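Local coordinates for nitrogen regulatory protein P-II (PDB 5D4P), which binds adenine nucleotides between the subunits of its trimer and probably regulates other proteins, as members of the P-II family do, at residues T37-L42 and M65-V70; I14-A19 and Q83-A88. All blocks are in the same frame, centred on the assembly; numbering follows the deposited sequence.

Contact 1 of 2, residues T37-L42 and M65-V70. With ADP (adenosine-5'-diphosphate), chain D.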
ATOM      1  N   THR C  37      -4.223 -10.319  -0.578  1.00 30.57           N
ATOM      2  CA  THR C  37      -5.084  -9.258  -1.092  1.00 36.68           C
ATOM      3  C   THR C  37      -4.551  -8.770  -2.440  1.00 36.21           C
ATOM      4  O   THR C  37      -3.348  -8.594  -2.611  1.00 30.02           O
ATOM      5  CB  THR C  37      -5.163  -8.080  -0.069  1.00 25.27           C
ATOM      6  OG1 THR C  37      -5.621  -8.606   1.164  1.00 26.61           O
ATOM      7  CG2 THR C  37      -6.106  -6.985  -0.531  1.00 25.22           C
ATOM      8  N   ILE C  38      -5.437  -8.586  -3.410  1.00 26.61           N
ATOM      9  CA  ILE C  38      -4.982  -8.177  -4.728  1.00 29.38           C
ATOM     10  C   ILE C  38      -5.541  -6.821  -5.079  1.00 33.53           C
ATOM     11  O   ILE C  38      -6.752  -6.610  -4.982  1.00 31.98           O
ATOM     12  CB  ILE C  38      -5.362  -9.219  -5.813  1.00 28.06           C
ATOM     13  CG1 ILE C  38      -4.800 -10.590  -5.412  1.00 28.67           C
ATOM     14  CG2 ILE C  38      -4.854  -8.777  -7.167  1.00 38.90           C
ATOM     15  CD1 ILE C  38      -5.057 -11.701  -6.384  1.00 30.42           C
ATOM     16  N   VAL C  39      -4.644  -5.888  -5.405  1.00 36.89           N
ATOM     17  CA  VAL C  39      -5.018  -4.552  -5.886  1.00 33.93           C
ATOM     18  C   VAL C  39      -4.905  -4.510  -7.418  1.00 35.13           C
ATOM     19  O   VAL C  39      -3.806  -4.654  -7.974  1.00 28.94           O
ATOM     20  CB  VAL C  39      -4.122  -3.463  -5.287  1.00 32.81           C
ATOM     21  CG1 VAL C  39      -4.617  -2.084  -5.720  1.00 35.69           C
ATOM     22  CG2 VAL C  39      -4.077  -3.564  -3.751  1.00 27.77           C
ATOM     23  N   GLY C  40      -6.021  -4.315  -8.111  1.00 35.76           N
ATOM     24  CA  GLY C  40      -5.975  -4.350  -9.566  1.00 38.51           C
ATOM     25  C   GLY C  40      -5.970  -2.998 -10.243  1.00 37.91           C
ATOM     26  O   GLY C  40      -6.055  -1.955  -9.578  1.00 39.23           O
ATOM     27  N   ASN C  41      -5.887  -3.024 -11.570  1.00 41.41           N
ATOM     28  CA  ASN C  41      -5.967  -1.822 -12.401  1.00 48.97           C
ATOM     29  C   ASN C  41      -4.918  -0.778 -12.006  1.00 48.38           C
ATOM     30  O   ASN C  41      -5.239   0.349 -11.634  1.00 63.39           O
ATOM     31  CB  ASN C  41      -7.361  -1.203 -12.348  1.00 56.98           C
ATOM     32  CG  ASN C  41      -7.548  -0.121 -13.395  1.00 71.90           C
ATOM     33  OD1 ASN C  41      -7.082  -0.260 -14.529  1.00 72.40           O
ATOM     34  ND2 ASN C  41      -8.219   0.964 -13.022  1.00 77.86           N
ATOM     35  N   LEU C  42      -3.663  -1.168 -12.089  1.00 38.27           N
ATOM     36  CA  LEU C  42      -2.572  -0.291 -11.734  1.00 36.04           C
ATOM     37  C   LEU C  42      -1.989   0.327 -12.988  1.00 39.79           C
ATOM     38  O   LEU C  42      -2.172  -0.178 -14.100  1.00 40.44           O
ATOM     39  CB  LEU C  42      -1.465  -1.044 -11.008  1.00 36.31           C
ATOM     40  CG  LEU C  42      -1.760  -1.835  -9.750  1.00 36.97           C
ATOM     41  CD1 LEU C  42      -0.450  -2.454  -9.291  1.00 34.60           C
ATOM     42  CD2 LEU C  42      -2.369  -0.928  -8.688  1.00 32.31           C
ATOM     43  N   MET C  65      -1.094  -5.722  -8.049  1.00 26.43           N
ATOM     44  CA  MET C  65      -0.235  -5.900  -6.885  1.00 27.10           C
ATOM     45  C   MET C  65      -0.853  -6.887  -5.874  1.00 30.41           C
ATOM     46  O   MET C  65      -2.000  -6.743  -5.454  1.00 27.16           O
ATOM     47  CB  MET C  65       0.060  -4.550  -6.196  1.00 22.52           C
ATOM     48  CG  MET C  65       0.922  -4.690  -4.924  1.00 37.86           C
ATOM     49  SD  MET C  65       1.429  -3.109  -4.156  1.00 33.92           S
ATOM     50  CE  MET C  65      -0.181  -2.467  -3.771  1.00 21.41           C
ATOM     51  N   ILE C  66      -0.088  -7.911  -5.521  1.00 33.05           N
ATOM     52  CA  ILE C  66      -0.510  -8.891  -4.537  1.00 28.15           C
ATOM     53  C   ILE C  66       0.141  -8.601  -3.192  1.00 33.57           C
ATOM     54  O   ILE C  66       1.369  -8.647  -3.080  1.00 27.29           O
ATOM     55  CB  ILE C  66      -0.141 -10.317  -4.987  1.00 32.64           C
ATOM     56  CG1 ILE C  66      -0.815 -10.635  -6.328  1.00 26.95           C
ATOM     57  CG2 ILE C  66      -0.518 -11.337  -3.915  1.00 30.13           C
ATOM     58  CD1 ILE C  66      -0.285 -11.883  -6.978  1.00 28.28           C
ATOM     59  N   ILE C  67      -0.691  -8.331  -2.177  1.00 36.72           N
ATOM     60  CA  ILE C  67      -0.227  -8.041  -0.815  1.00 27.05           C
ATOM     61  C   ILE C  67      -0.373  -9.275   0.048  1.00 32.57           C
ATOM     62  O   ILE C  67      -1.481  -9.811   0.190  1.00 27.37           O
ATOM     63  CB  ILE C  67      -1.030  -6.902  -0.153  1.00 26.50           C
ATOM     64  CG1 ILE C  67      -1.055  -5.664  -1.047  1.00 24.49           C
ATOM     65  CG2 ILE C  67      -0.492  -6.611   1.251  1.00 21.83           C
ATOM     66  CD1 ILE C  67      -2.171  -4.701  -0.719  1.00 30.71           C
ATOM     67  N   ALA C  68       0.730  -9.736   0.632  1.00 32.81           N
ATOM     68  CA  ALA C  68       0.677 -10.957   1.426  1.00 30.45           C
ATOM     69  C   ALA C  68       1.449 -10.817   2.721  1.00 31.17           C
ATOM     70  O   ALA C  68       2.660 -10.604   2.709  1.00 29.70           O
ATOM     71  CB  ALA C  68       1.197 -12.145   0.619  1.00 28.92           C
ATOM     72  N   ALA C  69       0.735 -10.898   3.838  1.00 31.21           N
ATOM     73  CA  ALA C  69       1.379 -10.883   5.148  1.00 27.54           C
ATOM     74  C   ALA C  69       1.783 -12.297   5.540  1.00 27.17           C
ATOM     75  O   ALA C  69       0.948 -13.202   5.573  1.00 37.76           O
ATOM     76  CB  ALA C  69       0.460 -10.269   6.190  1.00 25.48           C
ATOM     77  N   VAL C  70       3.068 -12.494   5.824  1.00 33.29           N
ATOM     78  CA  VAL C  70       3.586 -13.834   6.078  1.00 32.83           C
ATOM     79  C   VAL C  70       4.598 -13.863   7.205  1.00 29.82           C
ATOM     80  O   VAL C  70       5.326 -12.900   7.405  1.00 42.24           O
ATOM     81  CB  VAL C  70       4.245 -14.417   4.800  1.00 38.46           C
ATOM     82  CG1 VAL C  70       3.301 -14.245   3.623  1.00 28.83           C
ATOM     83  CG2 VAL C  70       5.566 -13.708   4.506  1.00 35.26           C
TER
HETATM   84  PB  ADP D 201     -12.463 -15.370   6.028  1.00 63.01           P
HETATM   85  O1B ADP D 201     -12.610 -15.812   4.593  1.00 69.95           O
HETATM   86  O2B ADP D 201     -13.750 -14.970   6.698  1.00 66.43           O
HETATM   87  O3B ADP D 201     -11.612 -16.287   6.877  1.00 60.49           O
HETATM   88  PA  ADP D 201     -10.296 -13.518   6.572  1.00 42.47           P
HETATM   89  O1A ADP D 201      -9.392 -14.703   6.820  1.00 42.48           O
HETATM   90  O2A ADP D 201     -10.597 -12.552   7.696  1.00 47.54           O
HETATM   91  O3A ADP D 201     -11.672 -13.966   5.859  1.00 52.97           O
HETATM   92  O5' ADP D 201      -9.612 -12.603   5.427  1.00 50.12           O
HETATM   93  C5' ADP D 201     -10.342 -11.483   4.923  1.00 38.78           C
HETATM   94  C4' ADP D 201      -9.563 -10.755   3.841  1.00 31.92           C
HETATM   95  O4' ADP D 201      -8.434 -10.134   4.440  1.00 31.11           O
HETATM   96  C3' ADP D 201      -8.983 -11.671   2.770  1.00 39.63           C
HETATM   97  O3' ADP D 201      -9.879 -11.849   1.680  1.00 36.15           O
HETATM   98  C2' ADP D 201      -7.735 -10.933   2.333  1.00 35.34           C
HETATM   99  O2' ADP D 201      -8.077  -9.961   1.356  1.00 38.79           O
HETATM  100  C1' ADP D 201      -7.297 -10.199   3.586  1.00 33.78           C
HETATM  101  N9  ADP D 201      -6.257 -11.048   4.200  1.00 29.99           N
HETATM  102  C8  ADP D 201      -6.442 -12.075   5.062  1.00 30.55           C
HETATM  103  N7  ADP D 201      -5.261 -12.649   5.394  1.00 30.38           N
HETATM  104  C5  ADP D 201      -4.303 -11.975   4.725  1.00 34.81           C
HETATM  105  C6  ADP D 201      -2.830 -12.041   4.609  1.00 32.12           C
HETATM  106  N6  ADP D 201      -2.111 -12.967   5.294  1.00 30.50           N
HETATM  107  N1  ADP D 201      -2.231 -11.145   3.796  1.00 34.41           N
HETATM  108  C2  ADP D 201      -2.916 -10.209   3.100  1.00 32.21           C
HETATM  109  N3  ADP D 201      -4.251 -10.090   3.148  1.00 29.94           N
HETATM  110  C4  ADP D 201      -4.971 -10.927   3.935  1.00 29.47           C
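T37 and I67 face each other as a hydrogen-bonded pair where two antiparallel strands of the ferredoxin-like P-II sheet run together, and their join shows how a sheet can build a nucleotide pocket at a subunit interface. T37 N gives a bond of 2.9 Å to I67 O, and I67 N returns one of 2.7 Å to T37 O. The threonine hydroxyl turns instead to the ADP: with OG1 anti to its own carbonyl carbon (chi1 -57°), it donates to adenine N3 and accepts from ribose O2', each 2.8 Å from OG1, so base and sugar are gripped by one atom. I38 follows on the other face, where its CG1 lies alongside CG1 of I66 in a non-hydrogen-bonded pair, on the side covered by helix 21-31. V39 brings the chain back to the face of T37 and closes a second hydrogen-bonded pair with M65. Its CG2 sits 3.8 Å from I67 CD1 and also touches M65 CE, which the bend at chi3 (62°) turns toward strand 37-40; M65 also packs on I67 of the third subunit. Beyond the corner at N41, L42 lays CD1 across M65 CB, 3.8 Å away. Past the paired residues, strand 63-70 reads the adenine edge with its backbone: A69 N donates almost straight (176°) to N1, and N6 donates to A69 O at 3.1 Å.

Contact 2 of 2, residues I14-A19 and Q83-A88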
ATOM      1  N   ILE C  14       3.824  -7.589  -4.131  1.00 28.47           N
ATOM      2  CA  ILE C  14       4.284  -8.237  -5.354  1.00 26.73           C
ATOM      3  C   ILE C  14       3.617  -7.597  -6.559  1.00 34.83           C
ATOM      4  O   ILE C  14       2.413  -7.727  -6.748  1.00 24.22           O
ATOM      5  CB  ILE C  14       3.988  -9.743  -5.330  1.00 25.07           C
ATOM      6  CG1 ILE C  14       4.591 -10.377  -4.079  1.00 27.02           C
ATOM      7  CG2 ILE C  14       4.529 -10.429  -6.600  1.00 35.00           C
ATOM      8  CD1 ILE C  14       3.877 -11.677  -3.625  1.00 27.54           C
ATOM      9  N   ILE C  15       4.392  -6.869  -7.353  1.00 29.74           N
ATOM     10  CA  ILE C  15       3.830  -6.198  -8.517  1.00 25.95           C
ATOM     11  C   ILE C  15       4.199  -6.953  -9.820  1.00 32.44           C
ATOM     12  O   ILE C  15       5.379  -7.189 -10.116  1.00 30.78           O
ATOM     13  CB  ILE C  15       4.307  -4.736  -8.585  1.00 23.81           C
ATOM     14  CG1 ILE C  15       3.866  -3.965  -7.333  1.00 26.87           C
ATOM     15  CG2 ILE C  15       3.777  -4.047  -9.817  1.00 24.37           C
ATOM     16  CD1 ILE C  15       4.630  -2.676  -7.112  1.00 27.97           C
ATOM     17  N   LEU C  16       3.187  -7.344 -10.582  1.00 26.49           N
ATOM     18  CA  LEU C  16       3.405  -8.123 -11.804  1.00 27.99           C
ATOM     19  C   LEU C  16       2.164  -8.093 -12.711  1.00 28.84           C
ATOM     20  O   LEU C  16       1.096  -7.670 -12.281  1.00 36.63           O
ATOM     21  CB  LEU C  16       3.802  -9.572 -11.447  1.00 28.71           C
ATOM     22  CG  LEU C  16       2.968 -10.300 -10.380  1.00 40.25           C
ATOM     23  CD1 LEU C  16       1.531 -10.431 -10.805  1.00 48.05           C
ATOM     24  CD2 LEU C  16       3.532 -11.689 -10.111  1.00 34.04           C
ATOM     25  N   GLU C  17       2.289  -8.588 -13.944  1.00 30.36           N
ATOM     26  CA  GLU C  17       1.152  -8.600 -14.880  1.00 39.43           C
ATOM     27  C   GLU C  17       0.057  -9.567 -14.414  1.00 32.03           C
ATOM     28  O   GLU C  17       0.352 -10.666 -13.934  1.00 34.04           O
ATOM     29  CB  GLU C  17       1.611  -8.943 -16.321  1.00 33.32           C
ATOM     30  CG  GLU C  17       2.503  -7.852 -16.990  1.00 33.31           C
ATOM     31  CD  GLU C  17       3.140  -8.292 -18.325  1.00 46.92           C
ATOM     32  OE1 GLU C  17       2.834  -9.416 -18.787  1.00 36.60           O
ATOM     33  OE2 GLU C  17       3.914  -7.498 -18.936  1.00 36.07           O
ATOM     34  N   GLY C  18      -1.203  -9.143 -14.547  1.00 35.25           N
ATOM     35  CA  GLY C  18      -2.346  -9.931 -14.096  1.00 33.02           C
ATOM     36  C   GLY C  18      -2.423 -11.317 -14.737  1.00 35.85           C
ATOM     37  O   GLY C  18      -2.983 -12.252 -14.165  1.00 43.96           O
ATOM     38  N   ALA C  19      -1.852 -11.445 -15.928  1.00 36.07           N
ATOM     39  CA  ALA C  19      -1.825 -12.721 -16.645  1.00 38.11           C
ATOM     40  C   ALA C  19      -1.135 -13.824 -15.830  1.00 37.97           C
ATOM     41  O   ALA C  19      -1.345 -15.003 -16.077  1.00 39.67           O
ATOM     42  CB  ALA C  19      -1.144 -12.555 -17.961  1.00 39.24           C
ATOM     43  N   GLN C  83      12.052 -16.172  -7.463  1.00 54.94           N
ATOM     44  CA  GLN C  83      13.286 -15.791  -8.130  1.00 51.18           C
ATOM     45  C   GLN C  83      13.280 -16.170  -9.619  1.00 45.14           C
ATOM     46  O   GLN C  83      13.579 -15.333 -10.469  1.00 38.07           O
ATOM     47  CB  GLN C  83      14.492 -16.410  -7.434  1.00 55.68           C
ATOM     48  CG  GLN C  83      15.792 -16.175  -8.193  1.00 64.85           C
ATOM     49  CD  GLN C  83      17.012 -16.607  -7.413  1.00 76.82           C
ATOM     50  OE1 GLN C  83      17.208 -16.201  -6.267  1.00 85.03           O
ATOM     51  NE2 GLN C  83      17.842 -17.440  -8.029  1.00 80.66           N
ATOM     52  N   PRO C  84      12.949 -17.429  -9.942  1.00 39.70           N
ATOM     53  CA  PRO C  84      12.937 -17.757 -11.373  1.00 44.65           C
ATOM     54  C   PRO C  84      11.879 -16.938 -12.118  1.00 42.63           C
ATOM     55  O   PRO C  84      12.091 -16.577 -13.270  1.00 45.62           O
ATOM     56  CB  PRO C  84      12.614 -19.256 -11.397  1.00 42.88           C
ATOM     57  CG  PRO C  84      12.873 -19.739 -10.012  1.00 42.86           C
ATOM     58  CD  PRO C  84      12.583 -18.585  -9.113  1.00 40.46           C
ATOM     59  N   PHE C  85      10.776 -16.612 -11.450  1.00 41.73           N
ATOM     60  CA  PHE C  85       9.710 -15.870 -12.107  1.00 37.07           C
ATOM     61  C   PHE C  85      10.165 -14.474 -12.531  1.00 44.43           C
ATOM     62  O   PHE C  85      10.009 -14.118 -13.697  1.00 44.73           O
ATOM     63  CB  PHE C  85       8.472 -15.777 -11.210  1.00 35.66           C
ATOM     64  CG  PHE C  85       7.356 -14.937 -11.795  1.00 41.46           C
ATOM     65  CD1 PHE C  85       6.453 -15.487 -12.698  1.00 35.84           C
ATOM     66  CD2 PHE C  85       7.210 -13.595 -11.435  1.00 34.38           C
ATOM     67  CE1 PHE C  85       5.433 -14.723 -13.240  1.00 35.25           C
ATOM     68  CE2 PHE C  85       6.195 -12.820 -11.978  1.00 35.32           C
ATOM     69  CZ  PHE C  85       5.302 -13.382 -12.886  1.00 33.89           C
ATOM     70  N   PHE C  86      10.712 -13.683 -11.603  1.00 34.88           N
ATOM     71  CA  PHE C  86      11.103 -12.302 -11.932  1.00 34.08           C
ATOM     72  C   PHE C  86      12.416 -12.255 -12.691  1.00 36.92           C
ATOM     73  O   PHE C  86      12.823 -11.224 -13.231  1.00 41.06           O
ATOM     74  CB  PHE C  86      11.176 -11.456 -10.668  1.00 41.09           C
ATOM     75  CG  PHE C  86       9.824 -11.123 -10.114  1.00 40.71           C
ATOM     76  CD1 PHE C  86       8.965 -10.296 -10.819  1.00 30.22           C
ATOM     77  CD2 PHE C  86       9.393 -11.677  -8.920  1.00 32.98           C
ATOM     78  CE1 PHE C  86       7.720  -9.995 -10.333  1.00 34.54           C
ATOM     79  CE2 PHE C  86       8.143 -11.383  -8.430  1.00 35.20           C
ATOM     80  CZ  PHE C  86       7.301 -10.540  -9.142  1.00 28.50           C
ATOM     81  N   GLU C  87      13.072 -13.397 -12.735  1.00 37.31           N
ATOM     82  CA  GLU C  87      14.225 -13.593 -13.588  1.00 55.75           C
ATOM     83  C   GLU C  87      13.732 -13.718 -15.051  1.00 56.55           C
ATOM     84  O   GLU C  87      14.470 -13.471 -16.016  1.00 52.32           O
ATOM     85  CB  GLU C  87      14.995 -14.801 -13.082  1.00 55.39           C
ATOM     86  CG  GLU C  87      16.387 -14.949 -13.557  1.00 60.00           C
ATOM     87  CD  GLU C  87      17.042 -16.130 -12.880  1.00 64.85           C
ATOM     88  OE1 GLU C  87      17.296 -17.156 -13.556  1.00 70.02           O
ATOM     89  OE2 GLU C  87      17.285 -16.021 -11.657  1.00 59.48           O
ATOM     90  N   ALA C  88      12.469 -14.119 -15.192  1.00 52.89           N
ATOM     91  CA  ALA C  88      11.847 -14.339 -16.489  1.00 40.92           C
ATOM     92  C   ALA C  88      10.803 -13.273 -16.881  1.00 50.41           C
ATOM     93  O   ALA C  88      10.521 -13.074 -18.070  1.00 49.44           O
ATOM     94  CB  ALA C  88      11.188 -15.701 -16.493  1.00 41.92           C
TER
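The helix-on-sheet layer of this ferredoxin-like fold brings F85 and F86 of helix 72-88 against I14 and L16 of strand 7-17. The strand and helix segments run at 50° to each other, their axes 10.9 Å apart, and the contact is wholly apolar between side chains. L16 points at the helix: its CD2 lies 3.4 Å from F85 CE2, a tight approach, and reaches F86 CZ more loosely. F85 holds CG anti to its backbone N (chi1 176°), which swings the ring toward L16. The F86 ring reaches I14 and I15; its CZ receives I14 CG2 at the ring edge, 3.8 Å away, and its CE1 stands 3.7 Å from the backbone I15 O. The two rings also support each other, F85 CD2 sitting 3.6 Å above the plane of F86, over its centre. Were F86 an alanine, I14 CG2 is likely to lose its ring-edge partner and F85 the face beneath CD2, with L16 keeping F85 alone. Beyond the contact, F85 stacks with H89, while F86 also packs on V93 of strand 92-100 and on R102 of the third subunit. Phenylalanines packed with aliphatic strand residues here build part of the core of the two-layer alpha+beta sandwich of the ferredoxin-like fold.

How the contacts relate
The two contacts, their centres 13 Å apart, illustrate how one sheet can serve core and ligand together. Strands 63-70 and 7-17 are neighbours in it: I66 N lies 2.8 Å from I14 O, a probable hydrogen bond, and M65 CG packs 3.9 Å from I15 CG1. Along the chain contact 1 is nested within the loop that contact 2 closes, and strand 63-70 leads into helix 72-88. Each also borders a nucleotide site. Contact 1 supplies T37 and A69 to an ADP completed by K105 and residues of the second subunit, whereas in contact 2 the side chain of I15 comes within about 4 Å of a different bound ADP and packs on T37 of the third subunit.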